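Local coordinates for protein MerB2 (Bacillus megaterium, PDB 5C17) that probably cleaves the carbon–mercury bond of organomercurial compounds as an alkylmercury lyase, and here holds a mercury(II) ion, at residues L98-W101 with S105-E108; N89-G94 with L107-A112; G78-S83 with N202-F207; D118-C123 with P129-V134. All coordinates share one frame; numbering follows the deposited sequence.

Contact 1: residues L98-W101 with S105-E108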
loop_
_atom_site.group_PDB
_atom_site.type_symbol
_atom_site.label_atom_id
_atom_site.label_comp_id
_atom_site.label_asym_id
_atom_site.label_seq_id
_atom_site.Cartn_x
_atom_site.Cartn_y
_atom_site.Cartn_z
ATOM N N LEU A 98 8.571 7.517 -5.833
ATOM C CA LEU A 98 7.342 6.779 -6.039
ATOM C C LEU A 98 6.303 7.283 -5.041
ATOM O O LEU A 98 6.538 8.254 -4.316
ATOM C CB LEU A 98 7.603 5.272 -5.893
ATOM C CG LEU A 98 8.571 4.667 -6.923
ATOM C CD1 LEU A 98 9.014 3.266 -6.535
ATOM C CD2 LEU A 98 7.919 4.616 -8.293
ATOM N N PHE A 99 5.150 6.631 -5.016
ATOM C CA PHE A 99 4.056 7.060 -4.158
ATOM C C PHE A 99 3.399 5.854 -3.529
ATOM O O PHE A 99 3.551 4.734 -4.012
ATOM C CB PHE A 99 3.046 7.867 -4.971
ATOM C CG PHE A 99 3.643 9.070 -5.617
ATOM C CD1 PHE A 99 4.202 8.983 -6.882
ATOM C CD2 PHE A 99 3.671 10.293 -4.955
ATOM C CE1 PHE A 99 4.776 10.100 -7.475
ATOM C CE2 PHE A 99 4.238 11.412 -5.559
ATOM C CZ PHE A 99 4.787 11.304 -6.822
ATOM N N ALA A 100 2.700 6.092 -2.420
ATOM C CA ALA A 100 1.996 5.022 -1.734
ATOM C C ALA A 100 0.515 5.343 -1.614
ATOM O O ALA A 100 0.126 6.515 -1.474
ATOM C CB ALA A 100 2.581 4.799 -0.351
ATOM N N TRP A 101 -0.317 4.303 -1.609
ATOM C CA TRP A 101 -1.765 4.498 -1.546
ATOM C C TRP A 101 -2.260 5.003 -0.187
ATOM O O TRP A 101 -3.330 5.594 -0.126
ATOM C CB TRP A 101 -2.504 3.218 -1.894
ATOM C CG TRP A 101 -2.353 2.797 -3.323
ATOM C CD1 TRP A 101 -1.853 3.531 -4.353
ATOM C CD2 TRP A 101 -2.717 1.533 -3.871
ATOM N NE1 TRP A 101 -1.875 2.796 -5.519
ATOM C CE2 TRP A 101 -2.414 1.569 -5.250
ATOM C CE3 TRP A 101 -3.292 0.379 -3.342
ATOM C CZ2 TRP A 101 -2.631 0.482 -6.078
ATOM C CZ3 TRP A 101 -3.516 -0.696 -4.171
ATOM C CH2 TRP A 101 -3.191 -0.638 -5.524
ATOM N N SER A 105 1.002 1.880 3.829
ATOM C CA SER A 105 1.802 1.464 2.692
ATOM C C SER A 105 3.169 2.137 2.695
ATOM O O SER A 105 4.166 1.527 2.328
ATOM C CB SER A 105 1.075 1.759 1.370
ATOM O OG SER A 105 -0.111 0.992 1.253
ATOM N N THR A 106 3.218 3.417 3.088
ATOM C CA THR A 106 4.510 4.129 3.088
ATOM C C THR A 106 5.585 3.384 3.871
ATOM O O THR A 106 6.763 3.438 3.527
ATOM C CB THR A 106 4.447 5.596 3.647
ATOM O OG1 THR A 106 4.109 5.630 5.039
ATOM C CG2 THR A 106 3.491 6.456 2.846
ATOM N N LEU A 107 5.182 2.746 4.968
ATOM C CA LEU A 107 6.124 2.069 5.855
ATOM C C LEU A 107 6.226 0.583 5.525
ATOM O O LEU A 107 7.328 0.019 5.460
ATOM C CB LEU A 107 5.715 2.307 7.306
ATOM C CG LEU A 107 5.962 3.756 7.764
ATOM C CD1 LEU A 107 5.184 4.076 8.997
ATOM C CD2 LEU A 107 7.434 4.042 7.992
ATOM N N GLU A 108 5.096 -0.071 5.291
ATOM C CA GLU A 108 5.179 -1.492 4.987
ATOM C C GLU A 108 5.931 -1.748 3.686
ATOM O O GLU A 108 6.579 -2.782 3.565
ATOM C CB GLU A 108 3.820 -2.176 5.033
ATOM C CG GLU A 108 3.057 -2.151 3.779
ATOM C CD GLU A 108 1.757 -2.933 3.845
ATOM O OE1 GLU A 108 1.364 -3.382 4.941
ATOM O OE2 GLU A 108 1.126 -3.096 2.788
#

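Contact 2: residues N89-G94 with L107-A112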
loop_
_atom_site.group_PDB
_atom_site.type_symbol
_atom_site.label_atom_id
_atom_site.label_comp_id
_atom_site.label_asym_id
_atom_site.label_seq_id
_atom_site.Cartn_x
_atom_site.Cartn_y
_atom_site.Cartn_z
ATOM N N ASN A 89 1.106 10.624 -0.539
ATOM C CA ASN A 89 2.171 9.949 0.195
ATOM C C ASN A 89 3.342 9.662 -0.713
ATOM O O ASN A 89 3.354 8.680 -1.443
ATOM C CB ASN A 89 1.638 8.670 0.824
ATOM C CG ASN A 89 0.278 8.873 1.412
ATOM O OD1 ASN A 89 0.116 9.658 2.330
ATOM N ND2 ASN A 89 -0.716 8.217 0.851
ATOM N N GLN A 90 4.318 10.562 -0.684
ATOM C CA GLN A 90 5.491 10.468 -1.542
ATOM C C GLN A 90 6.563 9.658 -0.844
ATOM O O GLN A 90 6.838 9.876 0.323
ATOM C CB GLN A 90 6.003 11.872 -1.878
ATOM C CG GLN A 90 7.040 11.908 -3.002
ATOM C CD GLN A 90 7.302 13.325 -3.529
ATOM O OE1 GLN A 90 6.395 14.163 -3.583
ATOM N NE2 GLN A 90 8.541 13.592 -3.914
ATOM N N ILE A 91 7.145 8.707 -1.562
ATOM C CA ILE A 91 8.200 7.869 -1.005
ATOM C C ILE A 91 9.406 7.823 -1.924
ATOM O O ILE A 91 9.306 7.469 -3.092
ATOM C CB ILE A 91 7.700 6.457 -0.658
ATOM C CG1 ILE A 91 7.112 5.745 -1.873
ATOM C CG2 ILE A 91 6.639 6.561 0.420
ATOM C CD1 ILE A 91 6.802 4.292 -1.612
ATOM N N HIS A 92 10.556 8.182 -1.379
ATOM C CA HIS A 92 11.791 8.087 -2.124
ATOM C C HIS A 92 12.464 6.786 -1.716
ATOM O O HIS A 92 12.789 6.599 -0.548
ATOM C CB HIS A 92 12.702 9.272 -1.827
ATOM C CG HIS A 92 13.842 9.386 -2.782
ATOM N ND1 HIS A 92 13.702 9.920 -4.046
ATOM C CD2 HIS A 92 15.133 8.997 -2.677
ATOM C CE1 HIS A 92 14.865 9.870 -4.671
ATOM N NE2 HIS A 92 15.748 9.314 -3.862
ATOM N N LEU A 93 12.641 5.896 -2.687
ATOM C CA LEU A 93 12.998 4.511 -2.430
ATOM C C LEU A 93 13.766 3.968 -3.638
ATOM O O LEU A 93 13.291 4.077 -4.769
ATOM C CB LEU A 93 11.702 3.713 -2.227
ATOM C CG LEU A 93 11.768 2.253 -1.785
ATOM C CD1 LEU A 93 10.409 1.871 -1.240
ATOM C CD2 LEU A 93 12.165 1.320 -2.920
ATOM N N GLY A 94 14.945 3.385 -3.412
ATOM C CA GLY A 94 15.725 2.792 -4.489
ATOM C C GLY A 94 16.146 3.804 -5.537
ATOM O O GLY A 94 16.269 3.476 -6.723
ATOM N N LEU A 107 5.182 2.746 4.968
ATOM C CA LEU A 107 6.124 2.069 5.855
ATOM C C LEU A 107 6.226 0.583 5.525
ATOM O O LEU A 107 7.328 0.019 5.460
ATOM C CB LEU A 107 5.715 2.307 7.306
ATOM C CG LEU A 107 5.962 3.756 7.764
ATOM C CD1 LEU A 107 5.184 4.076 8.997
ATOM C CD2 LEU A 107 7.434 4.042 7.992
ATOM N N GLU A 108 5.096 -0.071 5.291
ATOM C CA GLU A 108 5.179 -1.492 4.987
ATOM C C GLU A 108 5.931 -1.748 3.686
ATOM O O GLU A 108 6.579 -2.782 3.565
ATOM C CB GLU A 108 3.820 -2.176 5.033
ATOM C CG GLU A 108 3.057 -2.151 3.779
ATOM C CD GLU A 108 1.757 -2.933 3.845
ATOM O OE1 GLU A 108 1.364 -3.382 4.941
ATOM O OE2 GLU A 108 1.126 -3.096 2.788
ATOM N N LEU A 109 5.883 -0.816 2.738
ATOM C CA LEU A 109 6.635 -0.993 1.499
ATOM C C LEU A 109 8.147 -0.935 1.739
ATOM O O LEU A 109 8.911 -1.584 1.033
ATOM C CB LEU A 109 6.184 0.024 0.451
ATOM C CG LEU A 109 4.787 -0.197 -0.124
ATOM C CD1 LEU A 109 4.325 1.020 -0.903
ATOM C CD2 LEU A 109 4.751 -1.437 -0.999
ATOM N N SER A 110 8.587 -0.151 2.712
ATOM C CA SER A 110 10.003 -0.099 3.054
ATOM C C SER A 110 10.486 -1.491 3.440
ATOM O O SER A 110 11.517 -1.980 2.966
ATOM C CB SER A 110 10.245 0.886 4.207
ATOM O OG SER A 110 11.599 0.866 4.625
ATOM N N THR A 111 9.722 -2.139 4.309
ATOM C CA THR A 111 10.039 -3.478 4.767
ATOM C C THR A 111 9.937 -4.476 3.631
ATOM O O THR A 111 10.842 -5.289 3.424
ATOM C CB THR A 111 9.094 -3.863 5.901
ATOM O OG1 THR A 111 9.264 -2.909 6.948
ATOM C CG2 THR A 111 9.374 -5.276 6.406
ATOM N N ALA A 112 8.850 -4.414 2.869
ATOM C CA ALA A 112 8.621 -5.401 1.820
ATOM C C ALA A 112 9.679 -5.321 0.718
ATOM O O ALA A 112 10.100 -6.342 0.183
ATOM C CB ALA A 112 7.226 -5.230 1.242
#

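Contact 3: residues G78-S83 with N202-F207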
loop_
_atom_site.group_PDB
_atom_site.type_symbol
_atom_site.label_atom_id
_atom_site.label_comp_id
_atom_site.label_asym_id
_atom_site.label_seq_id
_atom_site.Cartn_x
_atom_site.Cartn_y
_atom_site.Cartn_z
ATOM N N GLY A 78 -0.004 1.011 -10.612
ATOM C CA GLY A 78 0.090 0.814 -9.180
ATOM C C GLY A 78 -0.313 -0.586 -8.796
ATOM O O GLY A 78 -1.132 -1.205 -9.484
ATOM N N ALA A 79 0.261 -1.087 -7.701
ATOM C CA ALA A 79 -0.086 -2.418 -7.214
ATOM C C ALA A 79 0.252 -2.521 -5.734
ATOM O O ALA A 79 1.326 -2.086 -5.320
ATOM C CB ALA A 79 0.663 -3.486 -7.977
ATOM N N LEU A 80 -0.666 -3.086 -4.955
ATOM C CA LEU A 80 -0.400 -3.464 -3.567
ATOM C C LEU A 80 0.163 -2.298 -2.757
ATOM O O LEU A 80 1.044 -2.496 -1.916
ATOM C CB LEU A 80 0.535 -4.674 -3.496
ATOM C CG LEU A 80 0.059 -5.902 -4.280
ATOM C CD1 LEU A 80 1.055 -6.997 -4.169
ATOM C CD2 LEU A 80 -1.292 -6.406 -3.831
ATOM N N GLY A 81 -0.369 -1.103 -3.009
ATOM C CA GLY A 81 0.001 0.088 -2.238
ATOM C C GLY A 81 1.067 0.970 -2.861
ATOM O O GLY A 81 1.262 2.093 -2.424
ATOM N N LEU A 82 1.764 0.456 -3.868
ATOM C CA LEU A 82 2.871 1.157 -4.494
ATOM C C LEU A 82 2.411 1.737 -5.839
ATOM O O LEU A 82 1.750 1.052 -6.608
ATOM C CB LEU A 82 4.010 0.167 -4.726
ATOM C CG LEU A 82 5.311 0.730 -5.292
ATOM C CD1 LEU A 82 5.957 1.727 -4.341
ATOM C CD2 LEU A 82 6.274 -0.415 -5.617
ATOM N N SER A 83 2.808 2.972 -6.134
ATOM C CA SER A 83 2.302 3.692 -7.298
ATOM C C SER A 83 3.386 4.518 -7.981
ATOM O O SER A 83 4.191 5.180 -7.326
ATOM C CB SER A 83 1.187 4.648 -6.840
ATOM O OG SER A 83 0.652 5.388 -7.915
ATOM N N ASN A 202 6.267 -7.469 6.726
ATOM C CA ASN A 202 6.529 -8.900 6.860
ATOM C C ASN A 202 5.432 -9.724 6.194
ATOM O O ASN A 202 5.706 -10.663 5.440
ATOM C CB ASN A 202 6.592 -9.311 8.338
ATOM C CG ASN A 202 7.841 -8.819 9.049
ATOM O OD1 ASN A 202 8.779 -8.344 8.429
ATOM N ND2 ASN A 202 7.857 -8.950 10.376
ATOM N N GLU A 203 4.191 -9.350 6.462
ATOM C CA GLU A 203 3.049 -10.095 5.980
ATOM C C GLU A 203 2.842 -9.850 4.476
ATOM O O GLU A 203 2.431 -10.746 3.750
ATOM C CB GLU A 203 1.808 -9.739 6.801
ATOM C CG GLU A 203 1.738 -10.465 8.160
ATOM C CD GLU A 203 2.630 -9.865 9.251
ATOM O OE1 GLU A 203 2.818 -10.549 10.279
ATOM O OE2 GLU A 203 3.115 -8.720 9.115
ATOM N N LEU A 204 3.137 -8.642 4.010
ATOM C CA LEU A 204 3.074 -8.386 2.579
ATOM C C LEU A 204 4.108 -9.251 1.844
ATOM O O LEU A 204 3.823 -9.810 0.791
ATOM C CB LEU A 204 3.319 -6.915 2.284
ATOM C CG LEU A 204 3.264 -6.509 0.810
ATOM C CD1 LEU A 204 1.942 -6.899 0.185
ATOM C CD2 LEU A 204 3.482 -5.018 0.686
ATOM N N LYS A 205 5.311 -9.358 2.394
ATOM C CA LYS A 205 6.333 -10.216 1.801
ATOM C C LYS A 205 5.893 -11.672 1.726
ATOM O O LYS A 205 6.111 -12.343 0.718
ATOM C CB LYS A 205 7.618 -10.158 2.598
ATOM C CG LYS A 205 8.509 -9.018 2.302
ATOM C CD LYS A 205 9.468 -8.842 3.471
ATOM C CE LYS A 205 10.839 -8.349 3.090
ATOM N NZ LYS A 205 11.616 -7.971 4.327
ATOM N N LYS A 206 5.282 -12.156 2.802
ATOM C CA LYS A 206 4.768 -13.518 2.826
ATOM C C LYS A 206 3.685 -13.696 1.759
ATOM O O LYS A 206 3.665 -14.699 1.069
ATOM C CB LYS A 206 4.225 -13.854 4.214
ATOM C CG LYS A 206 3.602 -15.227 4.324
ATOM C CD LYS A 206 4.634 -16.315 4.311
ATOM C CE LYS A 206 4.006 -17.665 4.659
ATOM N NZ LYS A 206 3.736 -17.777 6.129
ATOM N N PHE A 207 2.791 -12.722 1.631
ATOM C CA PHE A 207 1.724 -12.771 0.635
ATOM C C PHE A 207 2.271 -12.905 -0.788
ATOM O O PHE A 207 1.713 -13.630 -1.611
ATOM C CB PHE A 207 0.877 -11.504 0.760
ATOM C CG PHE A 207 -0.176 -11.354 -0.290
ATOM C CD1 PHE A 207 -1.301 -12.168 -0.310
ATOM C CD2 PHE A 207 -0.051 -10.376 -1.257
ATOM C CE1 PHE A 207 -2.278 -12.006 -1.301
ATOM C CE2 PHE A 207 -1.005 -10.204 -2.236
ATOM C CZ PHE A 207 -2.129 -11.012 -2.263
#

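Contact 4: residues D118-C123 with P129-V134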
loop_
_atom_site.group_PDB
_atom_site.type_symbol
_atom_site.label_atom_id
_atom_site.label_comp_id
_atom_site.label_asym_id
_atom_site.label_seq_id
_atom_site.Cartn_x
_atom_site.Cartn_y
_atom_site.Cartn_z
ATOM N N ASP A 118 12.444 7.655 2.372
ATOM C CA ASP A 118 12.099 8.979 2.876
ATOM C C ASP A 118 10.641 9.155 2.484
ATOM O O ASP A 118 10.297 9.061 1.310
ATOM C CB ASP A 118 12.908 10.106 2.233
ATOM C CG ASP A 118 14.404 10.039 2.526
ATOM O OD1 ASP A 118 14.860 9.215 3.334
ATOM O OD2 ASP A 118 15.135 10.867 1.951
ATOM N N ILE A 119 9.811 9.473 3.461
ATOM C CA ILE A 119 8.374 9.613 3.288
ATOM C C ILE A 119 7.965 11.049 3.548
ATOM O O ILE A 119 8.370 11.632 4.556
ATOM C CB ILE A 119 7.607 8.705 4.310
ATOM C CG1 ILE A 119 7.978 7.236 4.094
ATOM C CG2 ILE A 119 6.082 8.932 4.245
ATOM C CD1 ILE A 119 7.720 6.365 5.295
ATOM N N HIS A 120 7.140 11.585 2.652
ATOM C CA HIS A 120 6.499 12.877 2.870
ATOM C C HIS A 120 5.002 12.693 2.700
ATOM O O HIS A 120 4.549 12.127 1.705
ATOM C CB HIS A 120 7.024 13.944 1.901
ATOM C CG HIS A 120 6.559 15.333 2.222
ATOM N ND1 HIS A 120 5.283 15.772 1.952
ATOM C CD2 HIS A 120 7.202 16.381 2.794
ATOM C CE1 HIS A 120 5.154 17.027 2.347
ATOM N NE2 HIS A 120 6.308 17.423 2.857
ATOM N N SER A 121 4.253 13.173 3.686
ATOM C CA SER A 121 2.807 13.039 3.667
ATOM C C SER A 121 2.168 14.228 4.365
ATOM O O SER A 121 2.824 15.254 4.549
ATOM C CB SER A 121 2.391 11.712 4.298
ATOM O OG SER A 121 1.012 11.441 4.114
ATOM N N ARG A 122 0.906 14.077 4.747
ATOM C CA ARG A 122 0.121 15.163 5.339
ATOM C C ARG A 122 -0.718 14.634 6.478
ATOM O O ARG A 122 -1.234 13.533 6.404
ATOM C CB ARG A 122 -0.829 15.781 4.306
ATOM C CG ARG A 122 -0.145 16.500 3.156
ATOM C CD ARG A 122 0.330 17.854 3.569
ATOM N NE ARG A 122 1.166 18.469 2.550
ATOM C CZ ARG A 122 1.709 19.674 2.663
ATOM N NH1 ARG A 122 1.453 20.417 3.739
ATOM N NH2 ARG A 122 2.493 20.153 1.715
ATOM N N CYS A 123 -0.894 15.447 7.517
ATOM C CA CYS A 123 -1.864 15.135 8.555
ATOM C C CYS A 123 -3.257 15.273 7.966
ATOM O O CYS A 123 -3.599 16.314 7.414
ATOM C CB CYS A 123 -1.732 16.088 9.742
ATOM S SG CYS A 123 -2.962 15.828 11.045
ATOM N N PRO A 129 2.642 19.204 7.013
ATOM C CA PRO A 129 3.491 18.160 6.429
ATOM C C PRO A 129 3.976 17.162 7.481
ATOM O O PRO A 129 4.242 17.526 8.627
ATOM C CB PRO A 129 4.659 18.954 5.834
ATOM C CG PRO A 129 4.706 20.216 6.650
ATOM C CD PRO A 129 3.298 20.524 7.009
ATOM N N ILE A 130 4.101 15.910 7.064
ATOM C CA ILE A 130 4.650 14.823 7.864
ATOM C C ILE A 130 5.855 14.265 7.120
ATOM O O ILE A 130 5.781 14.042 5.910
ATOM C CB ILE A 130 3.580 13.741 8.069
ATOM C CG1 ILE A 130 2.478 14.332 8.977
ATOM C CG2 ILE A 130 4.187 12.434 8.638
ATOM C CD1 ILE A 130 1.391 13.431 9.294
ATOM N N GLU A 131 6.962 14.096 7.831
ATOM C CA GLU A 131 8.178 13.519 7.269
ATOM C C GLU A 131 8.642 12.378 8.157
ATOM O O GLU A 131 8.732 12.528 9.377
ATOM C CB GLU A 131 9.278 14.569 7.144
ATOM C CG GLU A 131 8.892 15.678 6.179
ATOM C CD GLU A 131 10.079 16.491 5.685
ATOM O OE1 GLU A 131 9.937 17.156 4.641
ATOM O OE2 GLU A 131 11.148 16.469 6.333
ATOM N N VAL A 132 8.916 11.243 7.537
ATOM C CA VAL A 132 9.394 10.058 8.232
ATOM C C VAL A 132 10.510 9.468 7.395
ATOM O O VAL A 132 10.380 9.379 6.177
ATOM C CB VAL A 132 8.289 8.993 8.403
ATOM C CG1 VAL A 132 8.833 7.781 9.125
ATOM C CG2 VAL A 132 7.102 9.570 9.172
ATOM N N THR A 133 11.605 9.061 8.023
ATOM C CA THR A 133 12.622 8.305 7.302
ATOM C C THR A 133 12.916 7.005 8.034
ATOM O O THR A 133 12.765 6.900 9.261
ATOM C CB THR A 133 13.934 9.086 7.077
ATOM O OG1 THR A 133 14.544 9.356 8.330
ATOM C CG2 THR A 133 13.677 10.404 6.352
ATOM N N VAL A 134 13.324 6.016 7.249
ATOM C CA VAL A 134 13.665 4.703 7.765
ATOM C C VAL A 134 15.056 4.351 7.261
ATOM O O VAL A 134 15.337 4.495 6.067
ATOM C CB VAL A 134 12.655 3.640 7.301
ATOM C CG1 VAL A 134 12.988 2.286 7.914
ATOM C CG2 VAL A 134 11.216 4.047 7.662
#

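Contact 1: residues L98-W101 with S105-E108
Trp101 meets Ser105 through its backbone, Trp101 N lying 4.2 Å from Ser105 CB, while its flat indole leads away from helix 103-113 toward Trp160 and Ala161 of helix 160-164 and toward Cys165. The closer touching is done one residue earlier, by a single methyl. Ala100 CB points at the first turn of helix 103-113 and rests against both Ser105 CB at 3.8 Å and Thr106 CG2 at 3.7 Å, with Thr106 N also 3.8 Å from Ala100 CB. This is a tight strand-to-helix connection: strand 96-100 ends, the chain turns through Trp101 and Cys102, the helix begins at Ala103, and its first turn packs against the strand's last alanine. Cys102, in that turn, is one of two cysteines binding the mercury(II) ion. Ser105 belongs to the pocket of the bound dithiol, and in the conformer modelled here its side chain lies about 3 Å from the metal at the nearest atoms. In Thr106, OG1 sits between the backbone N and the carbonyl carbon (chi1 65°), hydrogen-bonded to Ala103 O and Tyr170 OH, which sends CG2 out toward Ala100. Ala100 O accepts a hydrogen bond from Asn89 ND2 and is hydrogen-bonded to Thr87 OG1.

Contact 2: residues N89-G94 with L107-A112
Ile91 and Leu109 make the close part of this contact. Each offers its CD1 methyl, the two side chains crossing at about a right angle, and Ile91 CD1 stops 4.2 Å from Leu109 CD1. That is one methyl against another: the branch point behind is already farther off, with Leu109 CG 5.1 Å from Ile91 CD1. The isoleucine reaches across because CG1 takes the place between its backbone N and carbonyl carbon (chi1 58°), which carries CD1 off the strand toward the helix. Two residues on and on the same face of the strand, Leu93 makes a looser touch. Its CD1 meets no side chain of 107-112 closely but lies 4.4 Å from Leu109 O, against the backbone of the helix. The closest pair of CA atoms is also here, Leu93 CA and Ser110 CA, 7.8 Å apart, and no hydrogen bond joins the segments. Gln90 and His92, on the other side of the strand, are exposed, and there His92 ND1 has a weak bond to Thr97 OG1. The contact is thus a helix laid on the apolar face of the sheet. Around it, Ile91 also packs on Leu98 of strand 96-100 and on Ile119 of strand 117-122, while Leu93 rests on Val117 and on Leu113. Helix 194-207 packs against the same helix: Leu107 meets Ala197, and Glu108 meets Phe200 and Leu204.

Contact 3: residues G78-S83 with N202-F207
Leu80 stands at the tip of a two-residue beta-hairpin and sets its two methyls against Leu204 and Phe207 of the last helix, 194-207. The hairpin joins strands 76-79 and 82-83 through a type I' turn, closed by Ala79 N to Leu82 O at 2.8 Å and Leu82 N to Ala79 O at 3.0 Å. Positive phi at both turn residues, Leu80 and Gly81, presents the leucine to the helix. Along the helix, Asn202 contributes its backbone: its O receives Lys206 N. Glu203 faces away from the hairpin; in the conformer modelled, its OE2 forms a salt bridge to Lys4 NZ, while its backbone O holds Phe207 N. Leu204 is the first residue to meet the hairpin. With CG trans to the backbone N (chi1 -179°), it sends CD1 to 4.4 Å from Leu80 CD1, and its CD2 is 4.4 Å from Leu80 O, so one leucine covers both a methyl and a turn carbonyl. Lys205 turns off toward helix 103-113, where NZ makes a weak hydrogen bond to Thr111 O. Three residues beyond Leu204, nearly one helical turn, Phe207 returns to the same side. It also meets Leu15 and the ring of Tyr11 of helix 5-17, the two ring planes about 35° apart, and helix 22-34 adds Leu26 and Phe30 around Leu80. The closest touch of all is oblique to the phenyl ring: Leu80 CD2 is 4.1 Å from Phe207 CE2, and Leu80 CD1 is 4.3 Å from that same Phe207 CE2, both methyls converging on one ring carbon.

Contact 4: residues D118-C123 with P129-V134
Ile130 O accepts Ser121 N at 2.8 Å and a CA-H...O contact from His120 CA at 3.3 Å; in the modelled conformer the His120 ring merely turns one face to it, the oxygen lying above the plane near the rim. Ile119 N makes an equally short bond, 2.8 Å to Val132 O, nearly in line with that C=O. By contrast, Ile130 N approaches Ser121 O at 2.9 Å from well above the carbonyl plane, 55° out of it. These bonds tie strands 117-122 and 129-135 into an antiparallel beta-hairpin, with Ile119–Val132 and Ser121–Ile130 as hydrogen-bonded pairs. Their side chains share the face covered by helix 103-113 and Tyr170, where Ile119 CD1 lies 4.1 Å from Val132 CB and Ile130 CD1 tucks in 3.5 Å from Cys123 N. The reverse is mostly polar, with Pro129 among it. Glu131 OE1 sits in plane at the edge of that same His120 conformer, 3.4 Å from His120 CD2, the planes of ring and carboxylate 70° apart; Glu131 OE2 is salt-bridged to Lys141. The Arg122 guanidinium lays one face over Pro129 CB while its NH1 is hydrogen-bonded to Gly127 O. Asp118 OD1, salt-bridged to Arg135, also touches Thr133 CG2 at 3.5 Å.

One antiparallel sheet underlies all four contacts, and helix 103-113 supplies a segment to contacts 1 and 2, whose centres are only 5 Å apart and which share Leu107 and Glu108. Strands 82-83, 96-100, 89-93, 117-122 and 129-135 lie side by side in that order, so contacts 3 and 4 stand toward different ends, their centres 19 Å apart without touching. Along the chain, contact 3 spans the rest, and contacts 2 and 1 close before contact 4 opens. Probable hydrogen bonds join contacts 1 and 3 (Trp101 N to Gly81 O) and contacts 2 and 4 (Asn89 OD1 with Ser121 OG). The turn bearing mercury-binding Cys102 is thus set on the sheet at contact 1, with helices 103-113 and 194-207 packed beside it through contacts 2 and 3.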